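Local atomic coordinates of envelope polyprotein (Puumala orthohantavirus, PDB entry 5FXU), a protein that probably forms, as the Gn ectodomain, part of the glycosylated and antigenic surface of the hantavirus particle. Residues 115-118 against 119-122; 95-98 against 99-102. One frame throughout, in Å; residues are numbered along the deposited sequence.

Contact 1 of 2, residues 115-118 against 119-122. With NAG (2-acetamido-2-deoxy-beta-D-glucopyranose), chain C.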
# COMPACT_ATOMS: atom_id res chain seq x y z
N SER A 115 -5.82 -6.88 6.17
CA SER A 115 -7.18 -6.41 6.05
C SER A 115 -7.93 -7.28 7.04
O SER A 115 -8.03 -8.49 6.83
CB SER A 115 -7.73 -6.60 4.64
OG SER A 115 -7.01 -5.84 3.70
N CYS A 116 -8.45 -6.66 8.10
CA CYS A 116 -8.92 -7.37 9.28
C CYS A 116 -10.29 -6.90 9.79
O CYS A 116 -10.62 -5.72 9.72
CB CYS A 116 -7.93 -7.14 10.40
SG CYS A 116 -6.21 -7.50 10.04
N ASN A 117 -11.05 -7.82 10.33
CA ASN A 117 -12.20 -7.48 11.17
C ASN A 117 -11.75 -7.72 12.60
O ASN A 117 -10.56 -7.90 12.82
CB ASN A 117 -13.47 -8.24 10.75
CG ASN A 117 -13.37 -9.75 10.94
OD1 ASN A 117 -12.52 -10.25 11.68
ND2 ASN A 117 -14.25 -10.47 10.26
N GLN A 118 -12.67 -7.73 13.56
CA GLN A 118 -12.28 -7.97 14.97
C GLN A 118 -11.55 -9.29 15.25
O GLN A 118 -10.71 -9.34 16.12
CB GLN A 118 -13.51 -7.92 15.88
CG GLN A 118 -14.10 -6.56 16.06
CD GLN A 118 -15.49 -6.65 16.62
OE1 GLN A 118 -16.38 -7.15 15.95
NE2 GLN A 118 -15.69 -6.16 17.84
N THR A 119 -11.90 -10.34 14.51
CA THR A 119 -11.44 -11.70 14.84
C THR A 119 -10.47 -12.31 13.83
O THR A 119 -9.74 -13.23 14.18
CB THR A 119 -12.64 -12.65 15.01
OG1 THR A 119 -13.48 -12.62 13.84
CG2 THR A 119 -13.48 -12.21 16.19
N ALA A 120 -10.48 -11.84 12.59
CA ALA A 120 -9.65 -12.42 11.54
C ALA A 120 -8.98 -11.39 10.63
O ALA A 120 -9.51 -10.30 10.44
CB ALA A 120 -10.49 -13.38 10.73
N CYS A 121 -7.85 -11.78 10.03
CA CYS A 121 -7.11 -10.97 9.06
C CYS A 121 -6.82 -11.71 7.75
O CYS A 121 -6.41 -12.85 7.76
CB CYS A 121 -5.76 -10.54 9.63
SG CYS A 121 -5.93 -9.36 10.99
N GLN A 122 -7.00 -11.01 6.63
CA GLN A 122 -6.54 -11.48 5.33
C GLN A 122 -5.26 -10.75 4.98
O GLN A 122 -5.28 -9.55 4.69
CB GLN A 122 -7.64 -11.24 4.30
CG GLN A 122 -8.88 -12.07 4.55
CD GLN A 122 -9.89 -12.00 3.42
OE1 GLN A 122 -11.00 -11.53 3.61
NE2 GLN A 122 -9.52 -12.50 2.25
C1 NAG C . -14.30 -11.91 10.33
C2 NAG C . -15.68 -12.21 10.91
C3 NAG C . -15.92 -13.71 10.95
C4 NAG C . -15.53 -14.45 9.66
C5 NAG C . -14.24 -13.91 9.03
C6 NAG C . -13.98 -14.36 7.59
C7 NAG C . -16.69 -10.84 12.69
C8 NAG C . -16.58 -10.48 14.14
N2 NAG C . -15.77 -11.71 12.28
O3 NAG C . -17.30 -13.92 11.25
O4 NAG C . -15.35 -15.80 10.11
O5 NAG C . -14.26 -12.48 9.03
O6 NAG C . -14.79 -13.59 6.69
O7 NAG C . -17.57 -10.36 11.98
O HOH W 1 -4.76 -7.29 3.19
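N117 reaches forward across the turn it opens and takes hold of the two residues that close it, T119 and A120. Rotation about CA-CB places CG between the backbone N and the carbonyl carbon (chi1 65°), the crowded position, and this folds the amide in over the turn. CB itself comes no nearer than 3.8 Å to NAG C1. From CG the group divides. OD1 accepts from A120 N at 2.7 Å, with the donor nearly along the C=O axis, and from T119 N at 2.9 Å, with that donor lying above the carbonyl plane; a weak third bond comes from the T119 hydroxyl. ND2 carries the sugar, bonded to NAG C1 at 1.4 Å, and its remaining hydrogen goes to the backbone O of G303. Both ends of the amide are therefore engaged, which should fix its rotation. The glycan is steadied in turn: NAG N2 donates to T119 OG1 at 2.9 Å, a nearly straight bond (164°).

Behind the turn, N117 N bonds to A120 O at 2.9 Å. One step further, the non-hydrogen-bonded pair C116 and C121 is joined by a disulfide, SG to SG 2.1 Å, and both cysteine side chains touch W323. S115 and Q122 then exchange two backbone bonds, the shorter from Q122 N to S115 O at 2.7 Å, while a water bridges S115 OG and Q122 O. The arrangement is a disulfide-pinned beta hairpin of strands 107-116 and 120-130, with an N-glycosylation sequon, N117-Q118-T119, at its tip.

Contact 2 of 2, residues 95-98 against 99-102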
# COMPACT_ATOMS: atom_id res chain seq x y z
N PRO A 95 11.72 1.08 3.60
CA PRO A 95 12.51 2.29 3.86
C PRO A 95 12.67 3.12 2.61
O PRO A 95 12.52 2.60 1.51
CB PRO A 95 13.88 1.75 4.29
CG PRO A 95 13.63 0.35 4.72
CD PRO A 95 12.51 -0.14 3.85
N PRO A 96 13.02 4.39 2.78
CA PRO A 96 13.30 5.24 1.61
C PRO A 96 14.41 4.67 0.74
O PRO A 96 15.29 4.02 1.25
CB PRO A 96 13.75 6.57 2.22
CG PRO A 96 13.35 6.53 3.66
CD PRO A 96 13.21 5.10 4.06
N LEU A 97 14.28 4.87 -0.57
CA LEU A 97 15.23 4.42 -1.61
C LEU A 97 15.22 2.94 -1.98
O LEU A 97 15.78 2.56 -3.00
CB LEU A 97 16.67 4.88 -1.29
CG LEU A 97 16.85 6.37 -0.93
CD1 LEU A 97 18.32 6.67 -0.71
CD2 LEU A 97 16.26 7.30 -2.00
N VAL A 98 14.60 2.08 -1.17
CA VAL A 98 14.70 0.63 -1.39
C VAL A 98 14.02 0.23 -2.70
O VAL A 98 14.65 -0.42 -3.54
CB VAL A 98 14.16 -0.15 -0.18
CG1 VAL A 98 13.99 -1.61 -0.49
CG2 VAL A 98 15.09 0.04 1.00
N ILE A 99 12.77 0.64 -2.88
CA ILE A 99 12.06 0.37 -4.12
C ILE A 99 12.70 1.17 -5.27
O ILE A 99 12.90 0.64 -6.37
CB ILE A 99 10.55 0.64 -4.01
CG1 ILE A 99 9.91 -0.42 -3.11
CG2 ILE A 99 9.89 0.59 -5.38
CD1 ILE A 99 8.52 -0.08 -2.63
N GLU A 100 13.00 2.44 -5.03
CA GLU A 100 13.52 3.33 -6.08
C GLU A 100 14.79 2.82 -6.72
O GLU A 100 14.99 3.02 -7.90
CB GLU A 100 13.74 4.75 -5.55
CG GLU A 100 12.47 5.45 -5.07
CD GLU A 100 12.27 5.37 -3.56
OE1 GLU A 100 12.15 4.23 -3.01
OE2 GLU A 100 12.23 6.44 -2.92
N THR A 101 15.62 2.13 -5.95
CA THR A 101 16.91 1.62 -6.45
C THR A 101 16.97 0.11 -6.58
O THR A 101 18.05 -0.45 -6.83
CB THR A 101 18.09 2.09 -5.57
OG1 THR A 101 17.97 1.53 -4.25
CG2 THR A 101 18.09 3.59 -5.47
N ALA A 102 15.83 -0.57 -6.48
CA ALA A 102 15.80 -2.03 -6.55
C ALA A 102 16.27 -2.60 -7.90
O ALA A 102 16.82 -3.70 -7.95
CB ALA A 102 14.41 -2.56 -6.20
O HOH W 2 11.38 2.44 -1.10
O HOH W 3 17.28 -1.36 -3.28
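L97 and T101 meet where two beta turns follow one another, a type II turn from P95 to V98 and a type I turn from I99 to A102, on the approach to the short helix 102-105. L97 takes up the left-handed backbone conformation (phi 76°) usual at the third place of a type II turn. Its carbonyl O points into the second turn, where T101 grips it twice: the backbone N at 3.0 Å and OG1 at 2.7 Å arrive from opposite faces of the carbonyl plane. The torsion that puts OG1 between T101's own N and carbonyl carbon (chi1 65°) lets the hydroxyl reach the same O as the backbone N.

E100 approaches L97 from the amide end. Its chain bends at CG (chi2 97°), bringing the carboxylate alongside the L97 backbone with CD 3.6 Å from L97 N. The bond from L97 N to E100 OE2 is weak, and the firmer partner of OE2 is the hydroxyl of Y229. T101 and E100 thus serve the O and the N of the same residue, whose side chain starts out away from the second turn, though CD2 still comes 4.2 Å from E100 OE2.

The CB bonds of V98 and I99 head away from the opposite segment, and their side chains pack on different neighbours: V98 on H48 and I109, I99 on L19 and I231. Waters complete the polar network. One accepts from I99 N and donates to P95 O and to E100 OE1, the last at 2.7 Å, tying the start of the first turn to the second. Another donates to V98 O at 2.8 Å and to T101 OG1 at 3.1 Å, so this hydroxyl accepts from water while giving its own hydrogen to L97 O.

Overall arrangement
Contacts 1 and 2 illustrate two ways in which a short continuous piece of chain closes on itself, by paired strands in one and by successive turns in the other. They lie on opposite sides of the chain's centre, with their own centres 29 Å apart and nearest atoms about 18 Å apart, so neither touches the other. Strand 107-116 nevertheless connects them: it ends in contact 1, while its I109 packs against V98 and A102 of contact 2. Strand 19-30 likewise borders both, through residues such as P28 at contact 1 and L19 at contact 2. Of the two, contact 1 carries the glycan.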